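Local atomic coordinates of Poly(A) ribonuclease pop2 (Schizosaccharomyces pombe, PDB entry 2P51), a protein that removes poly(A) tails from mRNA as the 3'-exoribonuclease subunit of the CCR4-NOT complex, using two metal ions to release 5'-AMP. Residues 50-55 / 171-176; 93-97 / 250-254; 148-152 / 176-180; 202-208 / 264-270; 220-224 / 244-248. All blocks are in the same frame, centred on the assembly; numbering follows the deposited sequence. Where two conformers were deposited one is given.

Contact 1: residues 50-55 / 171-176; sequences MDTEFP and YDFAYL. With MG (magnesium ion), chain C; MG (magnesium ion), chain B.
Asp51 and Asp172 share a magnesium ion: Asp51 OD1 lies 2.0 Å and Asp172 OD2 2.1 Å from it, and waters 3, 4, 5 and 6 complete six ligands. The two carboxylate planes stand 80° apart, and Asp51 OD1 and Asp172 OD2 come within 2.9 Å of each other, both bound to this ion. Asp51 OD2 turns to the second magnesium ion, which Glu53 OE2 also binds at 2.1 Å and Asp241 helps to hold. This two-metal centre is the hallmark of the DEDD nuclease fold, with Asp51 and Glu53 on strand 47-53, Asp172 on helix 170-181 and Asp241 on helix 238-257. Among the hydrogen bonds, Thr52 OG1 gives its proton to Asp172 OD1 over 2.7 Å, on the anti side of the carboxylate; with OG1 set between the backbone N and the carbonyl carbon (chi1 73°), the hydroxyl meets Asp172 while CG2 turns to Leu176. Thr52 N adds a weak bond to the same oxygen and water 3 donates to it, so the second oxygen of this ligand is fixed as well. Aromatic packing flanks the site. Tyr175 CE1 comes over one face of Phe54, 3.3 Å from Phe54 CG, whereas the Phe54 and Tyr171 rings lie nearly parallel, 8° apart, but slid until they barely overlap. At the other end of the strand segment, Met50 CE makes an off-centre CH-pi contact with Phe173.

Contact 2: residues 93-97 / 250-254; sequences SDEEG and FEIRS
Phe250 lays one ring face against Gly97, whose CA stands over the ring centre in a CH-pi contact, 3.4 Å from the centroid. The glycine closes a type I turn from Asp94, and a CB there would press on Phe250 CG. Round the same ring, Asp94 O comes within 3.3 Å of Phe250 CZ, and Ser93 CB reaches Phe250 CE2. One helical turn on, Arg253 bends at chi3 (74°) to bring its guanidinium face against the ring edge at Phe250 CD1 and grips the turn end-on: NH2 at 2.9 Å and NH1 at 3.0 Å both donate to Glu95 O, close to the guanidinium plane. Arg253 NH2 also forms a salt bridge with Glu96 OE1 at 3.1 Å, the carboxylate turned 56° from the guanidinium. Asp94 OD1 firms the turn from within, accepting from Glu96 N, an Asx turn, and from Asn98 N just beyond. Helix 238-257 holds the turn that follows strand 87-93 at the surface, beside strand 47-53, whose Val47 touches both Phe250 and Glu95.

Contact 3: residues 148-152 / 176-180; sequences AELLI and LLKAM
Met180 lies across Ile152, its CG 3.8 Å from Ile152 CG1 and its sulfur almost as near. The same SD also reaches Leu151 CD2 at 3.9 Å, so one thioether fills the angle between two neighbouring side chains of helix 144-152. With CG anti to the carbonyl carbon (chi1 -73°), Met180 runs its CG and SD along Ile152. Leu151 CD2 also meets Leu176 CD2 at 4.2 Å. Backbone contacts come next: Ala148 CB abuts Ala179 O at 3.0 Å, close for a methyl against a carbonyl, and the small side chain lets the backbones draw to 4.7 Å between Ala148 CA and Met180 CA. Ile152 CD1 rests against Met180 O. With an alanine in place of Ile152, a gap would probably open beside Met180 CG and SD, and Met180 O would lose the methyl packed on it. No hydrogen bond joins the two segments; Ala179 O accepts a hydrogen bond from Gln182 NE2. The short helix axes make an angle of 103° at a closest approach of 9.7 Å. Helix 170-181 packs here against helix 144-152 and also against helix 189-199, whose Tyr199 touches Met180, while Leu176 reaches strand 47-53 through Met50 and Thr52.

Contact 4: residues 202-208 / 264-270; sequences KNYDIKY and RMLNQLY
The Tyr208 ring carries Gln268 CB over the centre of one face, 3.4 Å from the centroid in a CH-pi contact, with Met265 CG and water 8 at its edge. Tyr270 receives Lys207 CG on one face, 3.3 Å from Tyr270 CG and displaced toward the rim, a bend at chi2 (79°) laying the lysine along the ring. These rings pack the tail after helix 238-257, including its type II turn from Met265 to Gln268, against the outermost strand 203-205 and the N-capped start of helix 206-213. Asp205 is the N-cap: its OD1 accepts from Lys207 N at 2.8 Å and, weakly, from Tyr208 N. Its other oxygen, OD2, takes Tyr270 N at 2.9 Å, from above the carboxylate plane in a nearly straight bond (171°). Without the Tyr270 ring, as with a leucine here, Lys207 CG is likely to lose its aromatic cover and a gap to open beside it. Leu266 CD1 meets Tyr204 CZ at 3.6 Å. Water 7 accepts from Asp205 N and bridges to carbonyls of the turn. At Asn203, Asn267 N donates to Asn203 O, and Asn203 N returns a bond to Asn267 OD1 over 2.8 Å, almost in line with the amide C=O.

Contact 5: residues 220-224 / 244-248; sequences LQDIA and LTARI
Gln221 OE1 rests 3.6 Å from Leu244 CD2 while accepting a hydrogen bond from Arg231; the bend at chi2 (67°) brings OE1 round to the leucine methyl. Gln221 NE2 is held in turn by Asp225. On the other helix Thr245 OG1, bonded to Asp241 O, faces Leu220 CD2 at 3.6 Å. Between these polar margins the contact is mainly apolar. Ile248 CD1 pushes between the first and last residues of 220-224, meeting Leu220 CD1 at a tight 3.3 Å and Ala224 CB at 4.1 Å. Its other branch, CG2, touches Ile223 CG2 at 3.7 Å, the two side chains crossing at about a right angle. Ala224 CB in turn sits against both methyls of Leu244, 3.8 Å from CD1. The short axes cross at 47° and come no nearer than 10.2 Å, spaced by these branched chains. Helix 238-257 bears Asp241, one of the metal-binding aspartates of the DEDD nuclease site, one turn before Thr245, and Leu220 packs beside it at the border of the catalytic centre.

In the fold
Following strand 23-26 and helix 31-41, strand 47-53 opens contact 1, which closes a loop of 115 residues onto helix 170-181. Contact 2 starts within that loop, after strand 87-93, but closes far beyond it on helix 238-257, so the two cross. Contact 3 also crosses contact 1, sharing Leu176, yet nests inside contact 2. Contact 4 opens later at strand 203-205 and crosses contact 2, while contact 5 nests within both. Contacts 1 and 4 meet where Phe173 packs on Asn203 and Leu269; Ile206 joins contact 4 to Thr245 and Ile248 of contact 5 and to Ile252. The central sheet is thus tied to helices 170-181 and 238-257.

Contact 1: residues 50-55 / 171-176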
# COMPACT_ATOMS: atom_id res chain seq x y z
N MET A 50 2.74 2.40 -2.82
CA MET A 50 2.40 1.25 -1.96
C MET A 50 0.99 0.78 -2.23
O MET A 50 0.09 1.58 -2.54
CB MET A 50 2.58 1.65 -0.48
CG MET A 50 2.22 0.62 0.56
SD MET A 50 0.45 0.63 0.99
CE MET A 50 0.43 2.11 2.04
N ASP A 51 0.87 -0.55 -2.06
CA ASP A 51 -0.44 -1.20 -2.05
C ASP A 51 -0.40 -2.36 -1.06
O ASP A 51 0.74 -2.80 -0.74
CB ASP A 51 -0.86 -1.75 -3.43
CG ASP A 51 -2.30 -2.25 -3.46
OD1 ASP A 51 -3.14 -1.64 -2.75
OD2 ASP A 51 -2.53 -3.22 -4.21
N THR A 52 -1.56 -2.87 -0.62
CA THR A 52 -1.53 -4.08 0.19
C THR A 52 -2.63 -5.03 -0.30
O THR A 52 -3.59 -4.60 -0.94
CB THR A 52 -1.80 -3.86 1.70
OG1 THR A 52 -3.18 -3.58 1.91
CG2 THR A 52 -0.93 -2.71 2.26
N GLU A 53 -2.47 -6.32 -0.05
CA GLU A 53 -3.58 -7.25 -0.24
C GLU A 53 -3.93 -7.81 1.16
O GLU A 53 -3.03 -8.05 1.99
CB GLU A 53 -3.25 -8.38 -1.21
CG GLU A 53 -2.76 -7.97 -2.59
CD GLU A 53 -3.71 -7.09 -3.35
OE1 GLU A 53 -4.93 -7.25 -3.27
OE2 GLU A 53 -3.20 -6.18 -4.07
N PHE A 54 -5.19 -8.07 1.41
CA PHE A 54 -5.70 -8.51 2.69
C PHE A 54 -7.03 -9.21 2.42
O PHE A 54 -7.54 -9.14 1.28
CB PHE A 54 -5.86 -7.32 3.64
CG PHE A 54 -6.67 -6.18 3.05
CD1 PHE A 54 -8.05 -6.15 3.16
CD2 PHE A 54 -6.01 -5.12 2.41
CE1 PHE A 54 -8.79 -5.11 2.63
CE2 PHE A 54 -6.75 -4.09 1.85
CZ PHE A 54 -8.13 -4.09 1.99
N PRO A 55 -7.56 -9.94 3.37
CA PRO A 55 -8.70 -10.84 3.06
C PRO A 55 -10.07 -10.18 3.07
O PRO A 55 -11.07 -10.76 3.52
CB PRO A 55 -8.59 -11.93 4.12
CG PRO A 55 -7.77 -11.41 5.22
CD PRO A 55 -7.08 -10.15 4.76
N TYR A 171 -7.42 1.55 3.99
CA TYR A 171 -7.04 0.22 4.47
C TYR A 171 -5.55 -0.03 4.32
O TYR A 171 -4.95 -0.61 5.24
CB TYR A 171 -7.81 -0.92 3.74
CG TYR A 171 -9.22 -1.13 4.25
CD1 TYR A 171 -10.25 -0.22 3.97
CD2 TYR A 171 -9.57 -2.26 5.01
CE1 TYR A 171 -11.56 -0.42 4.43
CE2 TYR A 171 -10.87 -2.44 5.46
CZ TYR A 171 -11.87 -1.54 5.18
OH TYR A 171 -13.17 -1.73 5.64
N ASP A 172 -4.97 0.33 3.19
CA ASP A 172 -3.57 0.06 2.91
C ASP A 172 -2.67 0.71 3.96
O ASP A 172 -1.76 0.07 4.55
CB ASP A 172 -3.25 0.54 1.50
CG ASP A 172 -3.86 -0.25 0.38
OD1 ASP A 172 -4.22 -1.43 0.66
OD2 ASP A 172 -4.06 0.24 -0.76
N PHE A 173 -2.94 2.00 4.25
CA PHE A 173 -2.13 2.68 5.27
C PHE A 173 -2.44 2.09 6.65
O PHE A 173 -1.53 1.97 7.50
CB PHE A 173 -2.41 4.19 5.33
CG PHE A 173 -1.50 5.07 4.52
CD1 PHE A 173 -0.12 4.93 4.58
CD2 PHE A 173 -2.02 6.04 3.69
CE1 PHE A 173 0.79 5.71 3.84
CE2 PHE A 173 -1.14 6.83 2.98
CZ PHE A 173 0.23 6.69 3.02
N ALA A 174 -3.69 1.74 6.95
CA ALA A 174 -4.02 1.16 8.25
C ALA A 174 -3.24 -0.13 8.45
O ALA A 174 -2.74 -0.41 9.57
CB ALA A 174 -5.52 0.96 8.43
N TYR A 175 -3.09 -0.95 7.39
CA TYR A 175 -2.35 -2.22 7.58
C TYR A 175 -0.88 -1.94 7.87
O TYR A 175 -0.30 -2.70 8.66
CB TYR A 175 -2.49 -3.10 6.33
CG TYR A 175 -3.69 -4.03 6.49
CD1 TYR A 175 -4.87 -3.91 5.78
CD2 TYR A 175 -3.56 -5.04 7.43
CE1 TYR A 175 -5.95 -4.79 5.96
CE2 TYR A 175 -4.61 -5.90 7.62
CZ TYR A 175 -5.80 -5.78 6.90
OH TYR A 175 -6.79 -6.68 7.16
N LEU A 176 -0.31 -0.91 7.28
CA LEU A 176 1.09 -0.64 7.58
C LEU A 176 1.20 -0.09 9.00
O LEU A 176 2.15 -0.44 9.73
CB LEU A 176 1.78 0.32 6.59
CG LEU A 176 2.48 -0.41 5.41
CD1 LEU A 176 1.43 -1.04 4.50
CD2 LEU A 176 3.42 0.53 4.69
MG MG C . -4.07 -4.45 -4.87
MG MG B . -4.90 -0.62 -2.51
O HOH W 1 -2.51 2.49 -1.58
O HOH W 2 -5.14 -4.13 -3.06
O HOH W 3 -5.80 -2.07 -1.34
O HOH W 4 -4.30 0.98 -3.65
O HOH W 5 -5.64 -1.58 -4.10
O HOH W 6 -6.68 0.54 -2.32

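Contact 2: residues 93-97 / 250-254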
# COMPACT_ATOMS: atom_id res chain seq x y z
N SER A 93 10.79 4.87 -6.77
CA SER A 93 11.11 5.67 -7.92
C SER A 93 11.94 6.87 -7.45
O SER A 93 11.85 7.29 -6.30
CB SER A 93 9.82 6.22 -8.56
OG SER A 93 8.85 5.22 -8.89
N ASP A 94 12.68 7.43 -8.40
CA ASP A 94 13.28 8.76 -8.13
C ASP A 94 12.22 9.83 -8.36
O ASP A 94 11.04 9.57 -8.67
CB ASP A 94 14.57 8.99 -8.93
CG ASP A 94 14.36 9.22 -10.40
OD1 ASP A 94 13.23 9.35 -10.93
OD2 ASP A 94 15.38 9.25 -11.12
N GLU A 95 12.62 11.10 -8.22
CA GLU A 95 11.64 12.18 -8.27
C GLU A 95 11.14 12.49 -9.67
O GLU A 95 10.24 13.36 -9.83
CB GLU A 95 12.33 13.40 -7.67
CG GLU A 95 12.64 13.24 -6.19
CD GLU A 95 11.47 13.55 -5.28
OE1 GLU A 95 10.32 13.74 -5.78
OE2 GLU A 95 11.73 13.62 -4.04
N GLU A 96 11.72 11.80 -10.65
CA GLU A 96 11.18 11.99 -12.02
C GLU A 96 10.62 10.68 -12.55
O GLU A 96 10.40 10.57 -13.76
CB GLU A 96 12.26 12.61 -12.88
CG GLU A 96 12.40 14.11 -12.66
CD GLU A 96 11.20 15.00 -12.92
OE1 GLU A 96 10.25 14.69 -13.67
OE2 GLU A 96 11.20 16.13 -12.35
N GLY A 97 10.33 9.74 -11.65
CA GLY A 97 9.60 8.53 -12.02
C GLY A 97 10.44 7.36 -12.50
O GLY A 97 9.91 6.34 -12.93
N PHE A 250 3.18 9.60 -11.65
CA PHE A 250 4.07 10.52 -12.39
C PHE A 250 3.34 11.05 -13.63
O PHE A 250 3.53 12.21 -14.04
CB PHE A 250 5.39 9.86 -12.72
CG PHE A 250 6.22 9.75 -11.42
CD1 PHE A 250 6.88 10.87 -10.95
CD2 PHE A 250 6.29 8.55 -10.70
CE1 PHE A 250 7.62 10.82 -9.77
CE2 PHE A 250 7.05 8.48 -9.55
CZ PHE A 250 7.72 9.60 -9.11
N GLU A 251 2.48 10.19 -14.21
CA GLU A 251 1.79 10.68 -15.43
C GLU A 251 0.77 11.75 -15.06
O GLU A 251 0.65 12.74 -15.81
CB GLU A 251 1.11 9.50 -16.16
CG GLU A 251 0.50 9.89 -17.50
CD GLU A 251 1.47 10.43 -18.53
OE1 GLU A 251 2.68 10.18 -18.35
OE2 GLU A 251 1.02 11.09 -19.50
N ILE A 252 0.02 11.61 -13.98
CA ILE A 252 -0.94 12.61 -13.52
C ILE A 252 -0.21 13.90 -13.15
O ILE A 252 -0.62 15.03 -13.45
CB ILE A 252 -1.68 12.00 -12.29
CG1 ILE A 252 -2.73 10.96 -12.74
CG2 ILE A 252 -2.21 13.04 -11.34
CD1 ILE A 252 -3.15 10.24 -11.42
N ARG A 253 0.96 13.74 -12.46
CA ARG A 253 1.74 14.91 -12.08
C ARG A 253 2.15 15.68 -13.33
O ARG A 253 2.10 16.91 -13.39
CB ARG A 253 3.00 14.49 -11.33
CG ARG A 253 3.70 15.67 -10.67
CD ARG A 253 4.93 15.18 -9.89
NE ARG A 253 5.97 14.85 -10.87
CZ ARG A 253 7.23 14.58 -10.50
NH1 ARG A 253 7.60 14.58 -9.21
NH2 ARG A 253 8.08 14.30 -11.48
N SER A 254 2.59 14.95 -14.37
CA SER A 254 2.97 15.62 -15.62
C SER A 254 1.81 16.25 -16.36
O SER A 254 1.90 17.39 -16.83
CB SER A 254 3.63 14.56 -16.52
OG SER A 254 3.98 15.15 -17.75

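Contact 3: residues 148-152 / 176-180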
# COMPACT_ATOMS: atom_id res chain seq x y z
N ALA A 148 8.02 -5.15 10.30
CA ALA A 148 7.84 -3.80 10.86
C ALA A 148 9.11 -3.28 11.53
O ALA A 148 9.46 -2.10 11.34
CB ALA A 148 6.65 -3.89 11.81
N GLU A 149 9.82 -4.10 12.30
CA GLU A 149 11.08 -3.67 12.87
C GLU A 149 12.03 -3.14 11.80
O GLU A 149 12.66 -2.09 11.97
CB GLU A 149 11.75 -4.87 13.52
CG GLU A 149 12.00 -4.68 14.99
CD GLU A 149 12.44 -5.99 15.61
OE1 GLU A 149 13.33 -6.61 14.97
OE2 GLU A 149 11.88 -6.31 16.67
N LEU A 150 12.13 -3.86 10.68
CA LEU A 150 13.02 -3.45 9.59
C LEU A 150 12.52 -2.18 8.91
O LEU A 150 13.29 -1.29 8.55
CB LEU A 150 13.19 -4.60 8.59
CG LEU A 150 13.95 -5.81 9.17
CD1 LEU A 150 14.06 -6.94 8.14
CD2 LEU A 150 15.34 -5.44 9.66
N LEU A 151 11.20 -2.11 8.69
CA LEU A 151 10.65 -0.95 8.00
C LEU A 151 10.87 0.32 8.81
O LEU A 151 11.28 1.35 8.29
CB LEU A 151 9.15 -1.12 7.73
CG LEU A 151 8.51 0.06 6.98
CD1 LEU A 151 9.12 0.20 5.58
CD2 LEU A 151 6.99 -0.10 6.90
N ILE A 152 10.65 0.25 10.12
CA ILE A 152 10.79 1.45 10.94
C ILE A 152 12.22 1.95 10.88
O ILE A 152 12.43 3.16 10.84
CB ILE A 152 10.35 1.20 12.40
CG1 ILE A 152 8.86 0.85 12.49
CG2 ILE A 152 10.66 2.40 13.31
CD1 ILE A 152 8.46 0.26 13.82
N LEU A 176 -0.31 -0.91 7.28
CA LEU A 176 1.09 -0.64 7.58
C LEU A 176 1.20 -0.09 9.00
O LEU A 176 2.15 -0.44 9.73
CB LEU A 176 1.78 0.32 6.59
CG LEU A 176 2.48 -0.41 5.41
CD1 LEU A 176 1.43 -1.04 4.50
CD2 LEU A 176 3.42 0.53 4.69
N LEU A 177 0.21 0.76 9.38
CA LEU A 177 0.35 1.23 10.79
C LEU A 177 0.16 0.11 11.77
O LEU A 177 0.86 0.04 12.81
CB LEU A 177 -0.64 2.39 11.05
CG LEU A 177 -0.47 3.13 12.38
CD1 LEU A 177 0.78 4.03 12.34
CD2 LEU A 177 -1.69 3.96 12.73
N LYS A 178 -0.77 -0.79 11.52
CA LYS A 178 -0.98 -1.98 12.36
C LYS A 178 0.30 -2.79 12.47
O LYS A 178 0.74 -3.27 13.51
CB LYS A 178 -2.12 -2.83 11.80
CG LYS A 178 -2.25 -4.21 12.39
CD LYS A 178 -3.39 -5.01 11.74
CE LYS A 178 -3.51 -6.40 12.39
NZ LYS A 178 -4.45 -7.25 11.55
N ALA A 179 0.99 -3.01 11.35
CA ALA A 179 2.22 -3.78 11.36
C ALA A 179 3.26 -3.06 12.22
O ALA A 179 3.90 -3.67 13.10
CB ALA A 179 2.76 -3.95 9.95
N MET A 180 3.44 -1.76 12.01
CA MET A 180 4.50 -1.10 12.78
C MET A 180 4.19 -0.99 14.26
O MET A 180 5.12 -1.00 15.06
CB MET A 180 4.73 0.30 12.19
CG MET A 180 5.46 0.18 10.85
SD MET A 180 5.87 1.80 10.17
CE MET A 180 4.24 2.50 9.98

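Contact 4: residues 202-208 / 264-270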
# COMPACT_ATOMS: atom_id res chain seq x y z
N LYS A 202 4.90 12.80 4.40
CA LYS A 202 4.63 13.34 3.06
C LYS A 202 4.00 12.25 2.22
O LYS A 202 4.71 11.32 1.80
CB LYS A 202 5.94 13.83 2.44
CG LYS A 202 5.82 14.31 1.00
CD LYS A 202 7.06 15.07 0.53
CE LYS A 202 6.76 15.73 -0.79
NZ LYS A 202 7.43 15.19 -1.98
N ASN A 203 2.70 12.35 2.00
CA ASN A 203 2.05 11.27 1.23
C ASN A 203 0.98 11.90 0.34
O ASN A 203 0.46 13.00 0.62
CB ASN A 203 1.55 10.20 2.19
CG ASN A 203 0.43 10.61 3.11
OD1 ASN A 203 -0.71 10.79 2.65
ND2 ASN A 203 0.62 10.76 4.41
N TYR A 204 0.69 11.18 -0.73
CA TYR A 204 -0.40 11.55 -1.66
C TYR A 204 -1.28 10.32 -1.91
O TYR A 204 -0.70 9.21 -2.05
CB TYR A 204 0.12 12.06 -3.00
CG TYR A 204 0.93 13.34 -2.91
CD1 TYR A 204 0.31 14.57 -2.73
CD2 TYR A 204 2.31 13.29 -3.00
CE1 TYR A 204 1.04 15.74 -2.64
CE2 TYR A 204 3.04 14.46 -2.91
CZ TYR A 204 2.42 15.67 -2.73
OH TYR A 204 3.20 16.82 -2.64
N ASP A 205 -2.57 10.55 -1.95
CA ASP A 205 -3.53 9.50 -2.31
C ASP A 205 -4.05 9.84 -3.70
O ASP A 205 -4.80 10.82 -3.84
CB ASP A 205 -4.64 9.41 -1.26
CG ASP A 205 -5.63 8.30 -1.55
OD1 ASP A 205 -5.77 7.88 -2.75
OD2 ASP A 205 -6.31 7.82 -0.62
N ILE A 206 -3.68 9.05 -4.69
CA ILE A 206 -4.07 9.34 -6.09
C ILE A 206 -5.60 9.33 -6.23
O ILE A 206 -6.10 10.04 -7.11
CB ILE A 206 -3.43 8.32 -7.04
CG1 ILE A 206 -1.91 8.46 -7.09
CG2 ILE A 206 -4.01 8.36 -8.46
CD1 ILE A 206 -1.24 7.31 -7.85
N LYS A 207 -6.31 8.53 -5.43
CA LYS A 207 -7.77 8.55 -5.52
C LYS A 207 -8.34 9.88 -5.04
O LYS A 207 -9.30 10.43 -5.61
CB LYS A 207 -8.41 7.44 -4.66
CG LYS A 207 -9.94 7.39 -4.77
CD LYS A 207 -10.46 6.73 -6.02
CE LYS A 207 -12.00 6.80 -6.04
NZ LYS A 207 -12.47 6.42 -7.40
N TYR A 208 -7.75 10.39 -3.96
CA TYR A 208 -8.16 11.71 -3.53
C TYR A 208 -7.89 12.74 -4.64
O TYR A 208 -8.71 13.59 -4.97
CB TYR A 208 -7.40 12.12 -2.24
CG TYR A 208 -7.67 13.57 -1.86
CD1 TYR A 208 -8.84 13.88 -1.15
CD2 TYR A 208 -6.79 14.63 -2.18
CE1 TYR A 208 -9.09 15.20 -0.80
CE2 TYR A 208 -7.06 15.94 -1.83
CZ TYR A 208 -8.22 16.21 -1.13
OH TYR A 208 -8.53 17.49 -0.76
N ARG A 264 -1.82 21.36 -1.74
CA ARG A 264 -3.11 21.12 -1.06
C ARG A 264 -3.52 19.66 -1.08
O ARG A 264 -4.46 19.17 -0.46
CB ARG A 264 -4.23 21.97 -1.68
CG ARG A 264 -3.96 23.46 -1.44
CD ARG A 264 -4.93 24.37 -2.16
NE ARG A 264 -4.60 24.38 -3.59
CZ ARG A 264 -5.21 25.17 -4.47
NH1 ARG A 264 -6.15 26.01 -4.04
NH2 ARG A 264 -4.85 25.12 -5.73
N MET A 265 -2.76 18.86 -1.82
CA MET A 265 -3.17 17.46 -1.74
C MET A 265 -2.39 16.60 -0.80
O MET A 265 -2.71 15.42 -0.69
CB MET A 265 -3.07 17.01 -3.19
CG MET A 265 -4.33 17.82 -3.81
SD MET A 265 -4.09 17.49 -5.45
CE MET A 265 -5.26 17.42 -6.67
N LEU A 266 -1.40 17.23 -0.20
CA LEU A 266 -0.61 16.48 0.76
C LEU A 266 -1.44 15.92 1.94
O LEU A 266 -2.21 16.60 2.61
CB LEU A 266 0.46 17.42 1.33
CG LEU A 266 1.77 16.86 1.85
CD1 LEU A 266 2.56 16.02 0.85
CD2 LEU A 266 2.66 18.01 2.34
N ASN A 267 -1.19 14.64 2.21
CA ASN A 267 -1.74 13.91 3.36
C ASN A 267 -3.26 13.92 3.37
O ASN A 267 -3.85 13.94 4.46
CB ASN A 267 -1.15 14.44 4.68
CG ASN A 267 0.37 14.36 4.66
OD1 ASN A 267 1.02 13.83 3.76
ND2 ASN A 267 0.98 14.94 5.66
N GLN A 268 -3.91 13.90 2.22
CA GLN A 268 -5.37 13.80 2.25
C GLN A 268 -5.75 12.39 1.80
O GLN A 268 -5.43 11.99 0.68
CB GLN A 268 -6.05 14.81 1.32
CG GLN A 268 -5.65 16.28 1.55
CD GLN A 268 -6.02 16.68 2.96
OE1 GLN A 268 -7.16 16.49 3.33
NE2 GLN A 268 -5.07 17.22 3.75
N LEU A 269 -6.44 11.63 2.65
CA LEU A 269 -6.79 10.27 2.27
C LEU A 269 -8.18 10.22 1.67
O LEU A 269 -9.09 10.86 2.23
CB LEU A 269 -6.72 9.34 3.49
CG LEU A 269 -5.40 9.25 4.24
CD1 LEU A 269 -5.50 8.10 5.22
CD2 LEU A 269 -4.28 9.07 3.26
N TYR A 270 -8.40 9.51 0.57
CA TYR A 270 -9.74 9.45 0.00
C TYR A 270 -10.75 8.87 0.97
O TYR A 270 -10.55 7.85 1.59
CB TYR A 270 -9.72 8.60 -1.27
CG TYR A 270 -11.09 8.56 -1.91
CD1 TYR A 270 -11.58 9.71 -2.52
CD2 TYR A 270 -11.86 7.40 -1.88
CE1 TYR A 270 -12.83 9.67 -3.11
CE2 TYR A 270 -13.10 7.36 -2.46
CZ TYR A 270 -13.59 8.50 -3.06
OH TYR A 270 -14.83 8.49 -3.66
O HOH W 7 -3.76 12.99 -1.30
O HOH W 8 -6.86 19.48 -0.66

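Contact 5: residues 220-224 / 244-248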
# COMPACT_ATOMS: atom_id res chain seq x y z
N LEU A 220 -7.96 2.39 -10.24
CA LEU A 220 -6.56 2.37 -10.63
C LEU A 220 -6.35 1.80 -12.03
O LEU A 220 -5.69 2.39 -12.89
CB LEU A 220 -5.81 1.51 -9.59
CG LEU A 220 -4.30 1.52 -9.75
CD1 LEU A 220 -3.69 2.88 -9.38
CD2 LEU A 220 -3.64 0.45 -8.88
N GLN A 221 -6.91 0.61 -12.29
CA GLN A 221 -6.65 0.01 -13.60
C GLN A 221 -7.30 0.80 -14.74
O GLN A 221 -6.73 0.91 -15.83
CB GLN A 221 -7.11 -1.44 -13.57
CG GLN A 221 -6.82 -2.16 -14.88
CD GLN A 221 -5.33 -2.32 -15.13
OE1 GLN A 221 -4.64 -2.80 -14.22
NE2 GLN A 221 -4.82 -1.91 -16.28
N ASP A 222 -8.53 1.33 -14.49
CA ASP A 222 -9.18 2.09 -15.53
C ASP A 222 -8.40 3.36 -15.82
O ASP A 222 -8.33 3.77 -16.98
CB ASP A 222 -10.61 2.47 -15.12
CG ASP A 222 -11.52 1.27 -15.03
OD1 ASP A 222 -11.30 0.27 -15.74
OD2 ASP A 222 -12.48 1.28 -14.25
N ILE A 223 -7.79 4.04 -14.83
CA ILE A 223 -6.95 5.18 -15.13
C ILE A 223 -5.75 4.77 -15.96
O ILE A 223 -5.41 5.44 -16.96
CB ILE A 223 -6.45 5.83 -13.84
CG1 ILE A 223 -7.58 6.49 -13.06
CG2 ILE A 223 -5.37 6.86 -14.18
CD1 ILE A 223 -7.23 6.75 -11.61
N ALA A 224 -5.08 3.70 -15.55
CA ALA A 224 -3.96 3.26 -16.34
C ALA A 224 -4.41 2.96 -17.76
O ALA A 224 -3.69 3.37 -18.67
CB ALA A 224 -3.33 1.99 -15.80
N LEU A 244 2.02 0.04 -10.65
CA LEU A 244 1.12 0.82 -11.49
C LEU A 244 0.75 2.16 -10.85
O LEU A 244 0.60 3.16 -11.58
CB LEU A 244 -0.18 0.01 -11.73
CG LEU A 244 -1.05 0.47 -12.89
CD1 LEU A 244 -0.27 0.47 -14.20
CD2 LEU A 244 -2.28 -0.44 -13.01
N THR A 245 0.59 2.10 -9.52
CA THR A 245 0.32 3.30 -8.74
C THR A 245 1.43 4.32 -8.99
O THR A 245 1.15 5.51 -9.26
CB THR A 245 0.23 2.96 -7.25
OG1 THR A 245 -0.93 2.08 -7.08
CG2 THR A 245 -0.05 4.18 -6.38
N ALA A 246 2.67 3.88 -8.90
CA ALA A 246 3.79 4.84 -9.15
C ALA A 246 3.69 5.44 -10.54
O ALA A 246 3.82 6.66 -10.77
CB ALA A 246 5.12 4.12 -9.02
N ARG A 247 3.47 4.56 -11.54
CA ARG A 247 3.47 5.08 -12.91
C ARG A 247 2.31 6.03 -13.14
O ARG A 247 2.49 7.06 -13.82
CB ARG A 247 3.44 3.91 -13.92
CG ARG A 247 4.66 3.03 -13.70
CD ARG A 247 4.71 1.87 -14.66
NE ARG A 247 6.14 1.52 -14.76
CZ ARG A 247 6.53 0.53 -15.56
NH1 ARG A 247 5.58 -0.12 -16.23
NH2 ARG A 247 7.83 0.29 -15.59
N ILE A 248 1.12 5.75 -12.62
CA ILE A 248 0.00 6.70 -12.76
C ILE A 248 0.32 8.03 -12.06
O ILE A 248 -0.02 9.12 -12.58
CB ILE A 248 -1.29 6.05 -12.25
CG1 ILE A 248 -1.82 4.93 -13.16
CG2 ILE A 248 -2.38 7.11 -12.04
CD1 ILE A 248 -2.79 4.07 -12.33